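Local coordinates for protein malate dehydrogenase (PDB 1V9N) that catalyses the reversible NAD-dependent oxidation of (S)-malate to oxaloacetate as a homodimeric member of the LDH2/MDH2 oxidoreductase family, at residues L107-A112 with L136-E141; N126-G129 with Y133-L136; E306-R311 with H322-F327. One frame throughout, in Å; residues are numbered along the deposited sequence.

Contact 1 of 3, residues L107-A112 with L136-E141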
loop_
_atom_site.group_PDB
_atom_site.type_symbol
_atom_site.label_atom_id
_atom_site.label_comp_id
_atom_site.label_asym_id
_atom_site.label_seq_id
_atom_site.Cartn_x
_atom_site.Cartn_y
_atom_site.Cartn_z
ATOM N N LEU A 107 0.135 20.221 -9.241
ATOM C CA LEU A 107 1.061 19.949 -10.339
ATOM C C LEU A 107 0.912 18.514 -10.843
ATOM O O LEU A 107 0.974 18.262 -12.048
ATOM C CB LEU A 107 2.509 20.194 -9.900
ATOM C CG LEU A 107 3.584 19.893 -10.949
ATOM C CD1 LEU A 107 3.413 20.827 -12.151
ATOM C CD2 LEU A 107 4.965 20.070 -10.328
ATOM N N ALA A 108 0.724 17.571 -9.923
ATOM C CA ALA A 108 0.550 16.174 -10.312
ATOM C C ALA A 108 -0.722 16.028 -11.161
ATOM O O ALA A 108 -0.728 15.318 -12.162
ATOM C CB ALA A 108 0.461 15.290 -9.067
ATOM N N ILE A 109 -1.793 16.699 -10.749
ATOM C CA ILE A 109 -3.058 16.653 -11.480
ATOM C C ILE A 109 -2.874 17.232 -12.887
ATOM O O ILE A 109 -3.381 16.682 -13.863
ATOM C CB ILE A 109 -4.156 17.440 -10.712
ATOM C CG1 ILE A 109 -4.563 16.653 -9.460
ATOM C CG2 ILE A 109 -5.374 17.698 -11.611
ATOM C CD1 ILE A 109 -5.395 17.451 -8.464
ATOM N N LYS A 110 -2.133 18.334 -12.991
ATOM C CA LYS A 110 -1.886 18.962 -14.287
ATOM C C LYS A 110 -1.124 18.022 -15.220
ATOM O O LYS A 110 -1.469 17.877 -16.391
ATOM C CB LYS A 110 -1.092 20.259 -14.109
ATOM C CG LYS A 110 -0.854 21.017 -15.407
ATOM C CD LYS A 110 -0.151 22.341 -15.149
ATOM C CE LYS A 110 -0.111 23.206 -16.406
ATOM N NZ LYS A 110 0.418 24.577 -16.125
ATOM N N LYS A 111 -0.088 17.376 -14.698
ATOM C CA LYS A 111 0.699 16.462 -15.506
ATOM C C LYS A 111 -0.117 15.247 -15.951
ATOM O O LYS A 111 -0.004 14.808 -17.089
ATOM C CB LYS A 111 1.951 16.033 -14.735
ATOM C CG LYS A 111 2.989 17.165 -14.589
ATOM C CD LYS A 111 4.251 16.701 -13.875
ATOM C CE LYS A 111 5.290 17.822 -13.784
ATOM N NZ LYS A 111 5.826 18.224 -15.123
ATOM N N ALA A 112 -0.942 14.712 -15.058
ATOM C CA ALA A 112 -1.777 13.558 -15.382
ATOM C C ALA A 112 -2.763 13.950 -16.483
ATOM O O ALA A 112 -2.964 13.227 -17.465
ATOM C CB ALA A 112 -2.540 13.097 -14.126
ATOM N N LEU A 136 -8.065 13.320 -2.336
ATOM C CA LEU A 136 -9.400 13.777 -2.728
ATOM C C LEU A 136 -9.372 14.853 -3.796
ATOM O O LEU A 136 -10.279 14.939 -4.631
ATOM C CB LEU A 136 -10.178 14.298 -1.515
ATOM C CG LEU A 136 -10.965 13.265 -0.707
ATOM C CD1 LEU A 136 -11.646 13.954 0.473
ATOM C CD2 LEU A 136 -12.009 12.592 -1.604
HETATM N N MSE A 137 -8.336 15.681 -3.769
HETATM C CA MSE A 137 -8.197 16.739 -4.753
HETATM C C MSE A 137 -8.233 16.167 -6.163
HETATM O O MSE A 137 -8.877 16.728 -7.056
HETATM C CB MSE A 137 -6.885 17.498 -4.533
HETATM C CG MSE A 137 -6.883 18.372 -3.281
HETATM SE SE MSE A 137 -5.164 19.217 -2.978
HETATM C CE MSE A 137 -5.111 20.363 -4.535
ATOM N N ALA A 138 -7.547 15.047 -6.365
ATOM C CA ALA A 138 -7.509 14.414 -7.676
ATOM C C ALA A 138 -8.852 13.764 -8.027
ATOM O O ALA A 138 -9.323 13.873 -9.158
ATOM C CB ALA A 138 -6.392 13.378 -7.725
ATOM N N ALA A 139 -9.467 13.094 -7.059
ATOM C CA ALA A 139 -10.748 12.442 -7.300
ATOM C C ALA A 139 -11.820 13.448 -7.712
ATOM O O ALA A 139 -12.647 13.157 -8.580
ATOM C CB ALA A 139 -11.197 11.675 -6.055
ATOM N N GLU A 140 -11.808 14.628 -7.094
ATOM C CA GLU A 140 -12.786 15.661 -7.425
ATOM C C GLU A 140 -12.538 16.189 -8.835
ATOM O O GLU A 140 -13.355 16.924 -9.389
ATOM C CB GLU A 140 -12.725 16.818 -6.422
ATOM C CG GLU A 140 -13.111 16.452 -4.987
ATOM C CD GLU A 140 -14.520 15.876 -4.858
ATOM O OE1 GLU A 140 -15.305 15.978 -5.824
ATOM O OE2 GLU A 140 -14.850 15.326 -3.780
ATOM N N GLU A 141 -11.401 15.812 -9.412
ATOM C CA GLU A 141 -11.063 16.223 -10.767
ATOM C C GLU A 141 -11.316 15.075 -11.748
ATOM O O GLU A 141 -10.992 15.179 -12.924
ATOM C CB GLU A 141 -9.597 16.661 -10.846
ATOM C CG GLU A 141 -9.284 17.911 -10.044
ATOM C CD GLU A 141 -10.012 19.133 -10.569
ATOM O OE1 GLU A 141 -9.829 19.466 -11.758
ATOM O OE2 GLU A 141 -10.764 19.763 -9.792
#

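Contact 2 of 3, residues N126-G129 with Y133-L136. With NDP (NADPH dihydro-nicotinamide-adenine-dinucleotide phosphate), chain B.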
loop_
_atom_site.group_PDB
_atom_site.type_symbol
_atom_site.label_atom_id
_atom_site.label_comp_id
_atom_site.label_asym_id
_atom_site.label_seq_id
_atom_site.Cartn_x
_atom_site.Cartn_y
_atom_site.Cartn_z
ATOM N N ASN A 126 6.711 20.120 5.797
ATOM C CA ASN A 126 6.278 20.019 7.187
ATOM C C ASN A 126 5.020 19.161 7.277
ATOM O O ASN A 126 4.471 18.762 6.255
ATOM C CB ASN A 126 6.005 21.425 7.753
ATOM C CG ASN A 126 7.258 22.084 8.305
ATOM O OD1 ASN A 126 7.798 21.642 9.324
ATOM N ND2 ASN A 126 7.737 23.131 7.632
ATOM N N HIS A 127 4.564 18.881 8.497
ATOM C CA HIS A 127 3.370 18.056 8.704
ATOM C C HIS A 127 2.218 18.594 7.860
ATOM O O HIS A 127 1.884 19.773 7.957
ATOM C CB HIS A 127 3.000 18.065 10.189
ATOM C CG HIS A 127 1.783 17.257 10.523
ATOM N ND1 HIS A 127 0.519 17.804 10.578
ATOM C CD2 HIS A 127 1.643 15.949 10.839
ATOM C CE1 HIS A 127 -0.348 16.866 10.919
ATOM N NE2 HIS A 127 0.308 15.732 11.083
ATOM N N TYR A 128 1.605 17.744 7.037
ATOM C CA TYR A 128 0.522 18.230 6.186
ATOM C C TYR A 128 -0.910 17.786 6.500
ATOM O O TYR A 128 -1.781 17.838 5.638
ATOM C CB TYR A 128 0.849 17.963 4.704
ATOM C CG TYR A 128 0.702 16.535 4.167
ATOM C CD1 TYR A 128 0.108 15.515 4.919
ATOM C CD2 TYR A 128 1.089 16.236 2.854
ATOM C CE1 TYR A 128 -0.106 14.237 4.372
ATOM C CE2 TYR A 128 0.874 14.970 2.301
ATOM C CZ TYR A 128 0.274 13.977 3.061
ATOM O OH TYR A 128 0.018 12.743 2.489
ATOM N N GLY A 129 -1.158 17.367 7.734
ATOM C CA GLY A 129 -2.503 16.953 8.095
ATOM C C GLY A 129 -2.900 15.600 7.538
ATOM O O GLY A 129 -2.058 14.719 7.394
ATOM N N TYR A 133 -6.789 14.320 2.260
ATOM C CA TYR A 133 -7.094 15.646 1.746
ATOM C C TYR A 133 -6.512 15.859 0.345
ATOM O O TYR A 133 -7.162 16.434 -0.526
ATOM C CB TYR A 133 -6.542 16.712 2.696
ATOM C CG TYR A 133 -6.688 18.130 2.193
ATOM C CD1 TYR A 133 -7.885 18.834 2.352
ATOM C CD2 TYR A 133 -5.629 18.768 1.552
ATOM C CE1 TYR A 133 -8.016 20.145 1.887
ATOM C CE2 TYR A 133 -5.747 20.070 1.080
ATOM C CZ TYR A 133 -6.938 20.753 1.251
ATOM O OH TYR A 133 -7.036 22.042 0.786
ATOM N N TYR A 134 -5.281 15.402 0.132
ATOM C CA TYR A 134 -4.620 15.574 -1.164
ATOM C C TYR A 134 -5.128 14.556 -2.185
ATOM O O TYR A 134 -5.314 14.881 -3.358
ATOM C CB TYR A 134 -3.101 15.462 -0.974
ATOM C CG TYR A 134 -2.625 16.378 0.133
ATOM C CD1 TYR A 134 -2.406 17.739 -0.100
ATOM C CD2 TYR A 134 -2.532 15.916 1.442
ATOM C CE1 TYR A 134 -2.118 18.616 0.952
ATOM C CE2 TYR A 134 -2.247 16.782 2.498
ATOM C CZ TYR A 134 -2.047 18.125 2.249
ATOM O OH TYR A 134 -1.811 18.979 3.304
ATOM N N ALA A 135 -5.373 13.328 -1.741
ATOM C CA ALA A 135 -5.877 12.309 -2.658
ATOM C C ALA A 135 -7.231 12.747 -3.205
ATOM O O ALA A 135 -7.510 12.571 -4.392
ATOM C CB ALA A 135 -6.010 10.962 -1.950
ATOM N N LEU A 136 -8.065 13.320 -2.336
ATOM C CA LEU A 136 -9.400 13.777 -2.728
ATOM C C LEU A 136 -9.372 14.853 -3.796
ATOM O O LEU A 136 -10.279 14.939 -4.631
ATOM C CB LEU A 136 -10.178 14.298 -1.515
ATOM C CG LEU A 136 -10.965 13.265 -0.707
ATOM C CD1 LEU A 136 -11.646 13.954 0.473
ATOM C CD2 LEU A 136 -12.009 12.592 -1.604
HETATM P PA NDP B . -8.909 4.889 10.485
HETATM O O1A NDP B . -9.756 5.878 11.107
HETATM O O2A NDP B . -8.652 3.531 11.080
HETATM O O5B NDP B . -9.454 4.699 8.950
HETATM C C5B NDP B . -8.809 3.798 8.031
HETATM C C4B NDP B . -9.586 3.932 6.707
HETATM O O4B NDP B . -10.563 2.877 6.752
HETATM C C3B NDP B . -10.353 5.199 6.450
HETATM O O3B NDP B . -10.238 5.510 5.028
HETATM C C2B NDP B . -11.769 4.932 6.819
HETATM O O2B NDP B . -12.785 5.735 6.194
HETATM C C1B NDP B . -11.851 3.459 6.560
HETATM N N9A NDP B . -12.757 2.705 7.470
HETATM C C8A NDP B . -12.989 2.880 8.864
HETATM N N7A NDP B . -13.848 1.995 9.314
HETATM C C5A NDP B . -14.204 1.220 8.248
HETATM C C6A NDP B . -15.075 0.099 8.059
HETATM N N6A NDP B . -15.757 -0.404 9.094
HETATM N N1A NDP B . -15.208 -0.465 6.808
HETATM C C2A NDP B . -14.509 0.042 5.740
HETATM N N3A NDP B . -13.662 1.089 5.817
HETATM C C4A NDP B . -13.551 1.641 7.108
HETATM O O3 NDP B . -7.488 5.441 10.104
HETATM P PN NDP B . -6.191 5.993 10.833
HETATM O O1N NDP B . -5.117 5.084 10.444
HETATM O O2N NDP B . -6.604 6.016 12.277
HETATM O O5D NDP B . -6.074 7.443 10.188
HETATM C C5D NDP B . -5.791 8.634 10.974
HETATM C C4D NDP B . -5.731 9.907 10.046
HETATM O O4D NDP B . -4.511 10.564 10.342
HETATM C C3D NDP B . -5.703 9.664 8.516
HETATM O O3D NDP B . -6.559 10.634 7.898
HETATM C C2D NDP B . -4.244 9.785 8.112
HETATM O O2D NDP B . -4.109 10.208 6.772
HETATM C C1D NDP B . -3.724 10.791 9.172
HETATM N N1N NDP B . -2.288 10.620 9.522
HETATM C C2N NDP B . -1.421 11.692 9.171
HETATM C C3N NDP B . -0.016 11.538 9.519
HETATM C C7N NDP B . 0.928 12.613 9.193
HETATM O O7N NDP B . 2.134 12.558 9.463
HETATM N N7N NDP B . 0.498 13.739 8.563
HETATM C C4N NDP B . 0.392 10.342 10.184
HETATM C C5N NDP B . -0.472 9.306 10.511
HETATM C C6N NDP B . -1.820 9.441 10.186
HETATM P P2B NDP B . -13.510 6.952 6.833
HETATM O O1X NDP B . -14.903 6.740 6.407
HETATM O O2X NDP B . -12.954 8.225 6.279
HETATM O O3X NDP B . -13.360 6.904 8.350
#

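Contact 3 of 3, residues E306-R311 with H322-F327. With NDP (NADPH dihydro-nicotinamide-adenine-dinucleotide phosphate), chain B.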
loop_
_atom_site.group_PDB
_atom_site.type_symbol
_atom_site.label_atom_id
_atom_site.label_comp_id
_atom_site.label_asym_id
_atom_site.label_seq_id
_atom_site.Cartn_x
_atom_site.Cartn_y
_atom_site.Cartn_z
ATOM N N GLU A 306 -22.063 -4.076 -4.433
ATOM C CA GLU A 306 -22.035 -5.515 -4.226
ATOM C C GLU A 306 -21.278 -5.902 -2.963
ATOM O O GLU A 306 -21.609 -6.895 -2.316
ATOM C CB GLU A 306 -21.433 -6.209 -5.445
ATOM C CG GLU A 306 -22.361 -6.176 -6.646
ATOM C CD GLU A 306 -21.780 -6.872 -7.852
ATOM O OE1 GLU A 306 -21.283 -8.006 -7.691
ATOM O OE2 GLU A 306 -21.827 -6.289 -8.957
ATOM N N ILE A 307 -20.264 -5.123 -2.601
ATOM C CA ILE A 307 -19.511 -5.418 -1.386
ATOM C C ILE A 307 -20.385 -5.103 -0.169
ATOM O O ILE A 307 -20.478 -5.899 0.767
ATOM C CB ILE A 307 -18.218 -4.573 -1.290
ATOM C CG1 ILE A 307 -17.234 -4.985 -2.389
ATOM C CG2 ILE A 307 -17.579 -4.749 0.086
ATOM C CD1 ILE A 307 -15.927 -4.203 -2.356
ATOM N N LYS A 308 -21.017 -3.935 -0.185
ATOM C CA LYS A 308 -21.868 -3.518 0.923
ATOM C C LYS A 308 -23.039 -4.474 1.097
ATOM O O LYS A 308 -23.403 -4.823 2.221
ATOM C CB LYS A 308 -22.386 -2.095 0.689
ATOM C CG LYS A 308 -21.290 -1.035 0.695
ATOM C CD LYS A 308 -21.814 0.343 0.332
ATOM C CE LYS A 308 -22.777 0.879 1.379
ATOM N NZ LYS A 308 -22.152 1.010 2.726
ATOM N N SER A 309 -23.607 -4.909 -0.023
ATOM C CA SER A 309 -24.750 -5.815 -0.018
ATOM C C SER A 309 -24.405 -7.273 0.262
ATOM O O SER A 309 -25.298 -8.117 0.291
ATOM C CB SER A 309 -25.494 -5.722 -1.350
ATOM O OG SER A 309 -25.976 -4.409 -1.568
ATOM N N SER A 310 -23.127 -7.577 0.468
ATOM C CA SER A 310 -22.729 -8.955 0.741
ATOM C C SER A 310 -23.182 -9.379 2.137
ATOM O O SER A 310 -23.436 -8.542 3.001
ATOM C CB SER A 310 -21.210 -9.129 0.597
ATOM O OG SER A 310 -20.496 -8.473 1.628
ATOM N N ARG A 311 -23.280 -10.686 2.347
ATOM C CA ARG A 311 -23.729 -11.257 3.617
ATOM C C ARG A 311 -23.074 -10.645 4.854
ATOM O O ARG A 311 -21.883 -10.846 5.100
ATOM C CB ARG A 311 -23.484 -12.764 3.599
ATOM C CG ARG A 311 -24.357 -13.574 4.534
ATOM C CD ARG A 311 -24.105 -15.044 4.268
ATOM N NE ARG A 311 -24.174 -15.314 2.834
ATOM C CZ ARG A 311 -23.465 -16.249 2.212
ATOM N NH1 ARG A 311 -22.626 -17.017 2.895
ATOM N NH2 ARG A 311 -23.589 -16.409 0.900
ATOM N N HIS A 322 -14.661 2.386 2.327
ATOM C CA HIS A 322 -13.731 3.394 2.811
ATOM C C HIS A 322 -14.083 4.816 2.417
ATOM O O HIS A 322 -14.275 5.134 1.242
ATOM C CB HIS A 322 -12.320 3.019 2.379
ATOM C CG HIS A 322 -11.926 1.652 2.838
ATOM N ND1 HIS A 322 -12.465 0.508 2.294
ATOM C CD2 HIS A 322 -11.136 1.246 3.859
ATOM C CE1 HIS A 322 -12.028 -0.544 2.962
ATOM N NE2 HIS A 322 -11.219 -0.123 3.918
ATOM N N GLY A 323 -14.188 5.667 3.432
ATOM C CA GLY A 323 -14.524 7.061 3.215
ATOM C C GLY A 323 -15.974 7.357 3.563
ATOM O O GLY A 323 -16.334 8.506 3.816
ATOM N N GLU A 324 -16.802 6.315 3.582
ATOM C CA GLU A 324 -18.223 6.461 3.877
ATOM C C GLU A 324 -18.525 7.058 5.253
ATOM O O GLU A 324 -19.272 8.030 5.347
ATOM C CB GLU A 324 -18.928 5.112 3.717
ATOM C CG GLU A 324 -20.425 5.159 3.952
ATOM C CD GLU A 324 -21.124 3.901 3.476
ATOM O OE1 GLU A 324 -20.525 2.811 3.574
ATOM O OE2 GLU A 324 -22.279 4.005 3.010
ATOM N N LYS A 325 -17.966 6.477 6.313
ATOM C CA LYS A 325 -18.187 7.006 7.661
ATOM C C LYS A 325 -17.823 8.487 7.701
ATOM O O LYS A 325 -18.580 9.309 8.211
ATOM C CB LYS A 325 -17.323 6.274 8.691
ATOM C CG LYS A 325 -17.763 4.864 9.041
ATOM C CD LYS A 325 -16.796 4.264 10.052
ATOM C CE LYS A 325 -17.184 2.860 10.455
ATOM N NZ LYS A 325 -16.192 2.267 11.404
ATOM N N GLY A 326 -16.651 8.814 7.160
ATOM C CA GLY A 326 -16.189 10.191 7.146
ATOM C C GLY A 326 -17.125 11.163 6.453
ATOM O O GLY A 326 -17.391 12.250 6.971
ATOM N N PHE A 327 -17.620 10.787 5.276
ATOM C CA PHE A 327 -18.526 11.651 4.533
ATOM C C PHE A 327 -19.846 11.848 5.272
ATOM O O PHE A 327 -20.425 12.936 5.237
ATOM C CB PHE A 327 -18.779 11.087 3.134
ATOM C CG PHE A 327 -17.718 11.460 2.131
ATOM C CD1 PHE A 327 -17.420 12.798 1.880
ATOM C CD2 PHE A 327 -17.022 10.478 1.434
ATOM C CE1 PHE A 327 -16.444 13.154 0.950
ATOM C CE2 PHE A 327 -16.045 10.821 0.501
ATOM C CZ PHE A 327 -15.755 12.160 0.258
HETATM P PA NDP B . -8.909 4.889 10.485
HETATM O O1A NDP B . -9.756 5.878 11.107
HETATM O O2A NDP B . -8.652 3.531 11.080
HETATM O O5B NDP B . -9.454 4.699 8.950
HETATM C C5B NDP B . -8.809 3.798 8.031
HETATM C C4B NDP B . -9.586 3.932 6.707
HETATM O O4B NDP B . -10.563 2.877 6.752
HETATM C C3B NDP B . -10.353 5.199 6.450
HETATM O O3B NDP B . -10.238 5.510 5.028
HETATM C C2B NDP B . -11.769 4.932 6.819
HETATM O O2B NDP B . -12.785 5.735 6.194
HETATM C C1B NDP B . -11.851 3.459 6.560
HETATM N N9A NDP B . -12.757 2.705 7.470
HETATM C C8A NDP B . -12.989 2.880 8.864
HETATM N N7A NDP B . -13.848 1.995 9.314
HETATM C C5A NDP B . -14.204 1.220 8.248
HETATM C C6A NDP B . -15.075 0.099 8.059
HETATM N N6A NDP B . -15.757 -0.404 9.094
HETATM N N1A NDP B . -15.208 -0.465 6.808
HETATM C C2A NDP B . -14.509 0.042 5.740
HETATM N N3A NDP B . -13.662 1.089 5.817
HETATM C C4A NDP B . -13.551 1.641 7.108
HETATM O O3 NDP B . -7.488 5.441 10.104
HETATM P PN NDP B . -6.191 5.993 10.833
HETATM O O1N NDP B . -5.117 5.084 10.444
HETATM O O2N NDP B . -6.604 6.016 12.277
HETATM O O5D NDP B . -6.074 7.443 10.188
HETATM C C5D NDP B . -5.791 8.634 10.974
HETATM C C4D NDP B . -5.731 9.907 10.046
HETATM O O4D NDP B . -4.511 10.564 10.342
HETATM C C3D NDP B . -5.703 9.664 8.516
HETATM O O3D NDP B . -6.559 10.634 7.898
HETATM C C2D NDP B . -4.244 9.785 8.112
HETATM O O2D NDP B . -4.109 10.208 6.772
HETATM C C1D NDP B . -3.724 10.791 9.172
HETATM N N1N NDP B . -2.288 10.620 9.522
HETATM C C2N NDP B . -1.421 11.692 9.171
HETATM C C3N NDP B . -0.016 11.538 9.519
HETATM C C7N NDP B . 0.928 12.613 9.193
HETATM O O7N NDP B . 2.134 12.558 9.463
HETATM N N7N NDP B . 0.498 13.739 8.563
HETATM C C4N NDP B . 0.392 10.342 10.184
HETATM C C5N NDP B . -0.472 9.306 10.511
HETATM C C6N NDP B . -1.820 9.441 10.186
HETATM P P2B NDP B . -13.510 6.952 6.833
HETATM O O1X NDP B . -14.903 6.740 6.407
HETATM O O2X NDP B . -12.954 8.225 6.279
HETATM O O3X NDP B . -13.360 6.904 8.350
#

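Contact 1 of 3, residues L107-A112 with L136-E141
Ile109 reaches out of its helix and lays the end of its side chain against the backbone of Ala138. CD1 does most of the touching: it rests 3.8 Å from Ala138 CA and also 3.8 Å from Met137 O, so a methyl group meets the helix wall itself more than another side-chain tip. Behind it, Ile109 CG1 lies beside the methyl of Ala138, 4.1 Å from its CB. CG1 stands opposite the carbonyl carbon (chi1 -72°) and CD1 carries on in an extended line (chi2 167°), which pushes the longer branch straight across the gap. The shorter branch, CG2, turns to another partner, the CG methylene of Glu141, 4.2 Å away. The contact is thus made by one isoleucine touching three residues of the second segment, Met137, Ala138 and Glu141. No hydrogen bond crosses; Ile109 CA and Ala138 CA lie 6.3 Å apart, a spacing consistent with the small side chain of Ala138. Met137, modelled as selenomethionine, contributes its CB and carbonyl here, while its side chain packs on Tyr102, Met105 and Lys106 farther back along the first helix. Helix 97-115 is the crossover of a beta-alpha-beta unit, joining the adjacent parallel strands 87-91 and 117-125, and helix 132-139 follows after the second of these strands. Both helices lean on the central strand 278-285, where Val284 is touched by Ala108, Ile109, Ala112 and Ala138, and Met143 packs on Ile109 from the loop before strand 144-149.

Contact 2 of 3, residues N126-G129 with Y133-L136
The loop that carries Tyr128 onto Tyr134 starts at Asn126, whose ND2 bonds to Gly95 O. His127 comes next, its ring swung out opposite the backbone N (chi1 180°) to put NE2 3.2 Å from the carboxamide N7N of NADPH, while ND1 bonds to Tyr63 OH. Tyr128 makes the contact proper. Its ring lies in an offset stack with that of Tyr134, the centroids 4.2 Å apart and the planes at 27°; Tyr134 CE2 sits 3.3 Å above the centre of the Tyr128 ring. The phenol of Tyr134 reaches on past the ring to the backbone, where its OH donates to Tyr128 O at 2.6 Å, in the carbonyl plane and on a lone pair. This is the link between strand 117-125 and helix 132-139 in the LDH2/MDH2 fold, which binds its dinucleotide without a classical Rossmann domain. At the far end of the Tyr128 ring, OH is bonded to Ser147 OG, and His280 also stacks on this ring. Gly129 then offers its carbonyl to the cofactor: N7N of NADPH donates to Gly129 O at 3.0 Å, with an angle of 155° at the hydrogen.

Contact 3 of 3, residues E306-R311 with H322-F327
Lys308 and Glu324 meet in a salt bridge beside a dinucleotide site in which the 2'-phosphate of NADPH sits at the start of a helix, 324-336, with Gly323 as its N-cap. Lys308 NZ donates to Glu324 OE1 on its syn lone pair at 2.6 Å and more weakly to OE2 at 3.0 Å. The two side chains come from opposite directions: the glutamate runs out extended, whereas the lysine bends twice near its end (chi3 66°, chi4 60°) to bring NZ round. Both partners have further ties, Lys308 NZ to Ile319 O, Glu324 OE1 to Ile321 N and OE2 to Arg318, ties that should hold the carboxylate against turning.

On the cofactor side, Gly326 N donates to the phosphate oxygen O1X at 2.8 Å, nearly straight at 167°, and Gly323 N reaches the ester oxygen O2B at 3.1 Å. The helix start would probably help to offset the phosphate's charge. A CB on Gly326 would run into O2X of that phosphate. Lys325 NZ bonds to adenine N7A at 3.2 Å and forms a salt bridge with Glu238 of the second subunit.

N3A, on the edge of the adenine, sits over one face of the His322 ring, 3.2 Å above its plane and offset toward the rim, with the two rings steeply inclined rather than stacked; His322 NE2 is hydrogen-bonded to His243 O of the second subunit. Were the imidazole cut back to an alanine, the N3A edge of the adenine would probably lose the ring it rests on, and that neighbouring carbonyl its hydrogen-bond partner. Farther out, the end of helix 293-308 is fastened at Ile307 O, which accepts from both Ser310 N and Ser310 OG, the hydroxyl at 2.7 Å from the carbonyl oxygen.

Overall arrangement
Contact 2 is the buried one, its centre about 5 Å from the centre of the chain; contact 1 is partly buried and contact 3 lies at the surface, their centres about 17 and 21 Å from that point. Contacts 1 and 2 share helix 132-139, the first packing it against helix 97-115 by van der Waals touches with no hydrogen bond, the second joining its start to the preceding loop by an aromatic stack and a hydrogen bond. Contact 3 relies on charge instead. Contacts 2 and 3 bind opposite ends of the same NADPH, the nicotinamide carboxamide and the adenine with its 2'-phosphate. Leu136, common to contacts 1 and 2, packs its CD2 4.2 Å from CZ of Phe327 in contact 3.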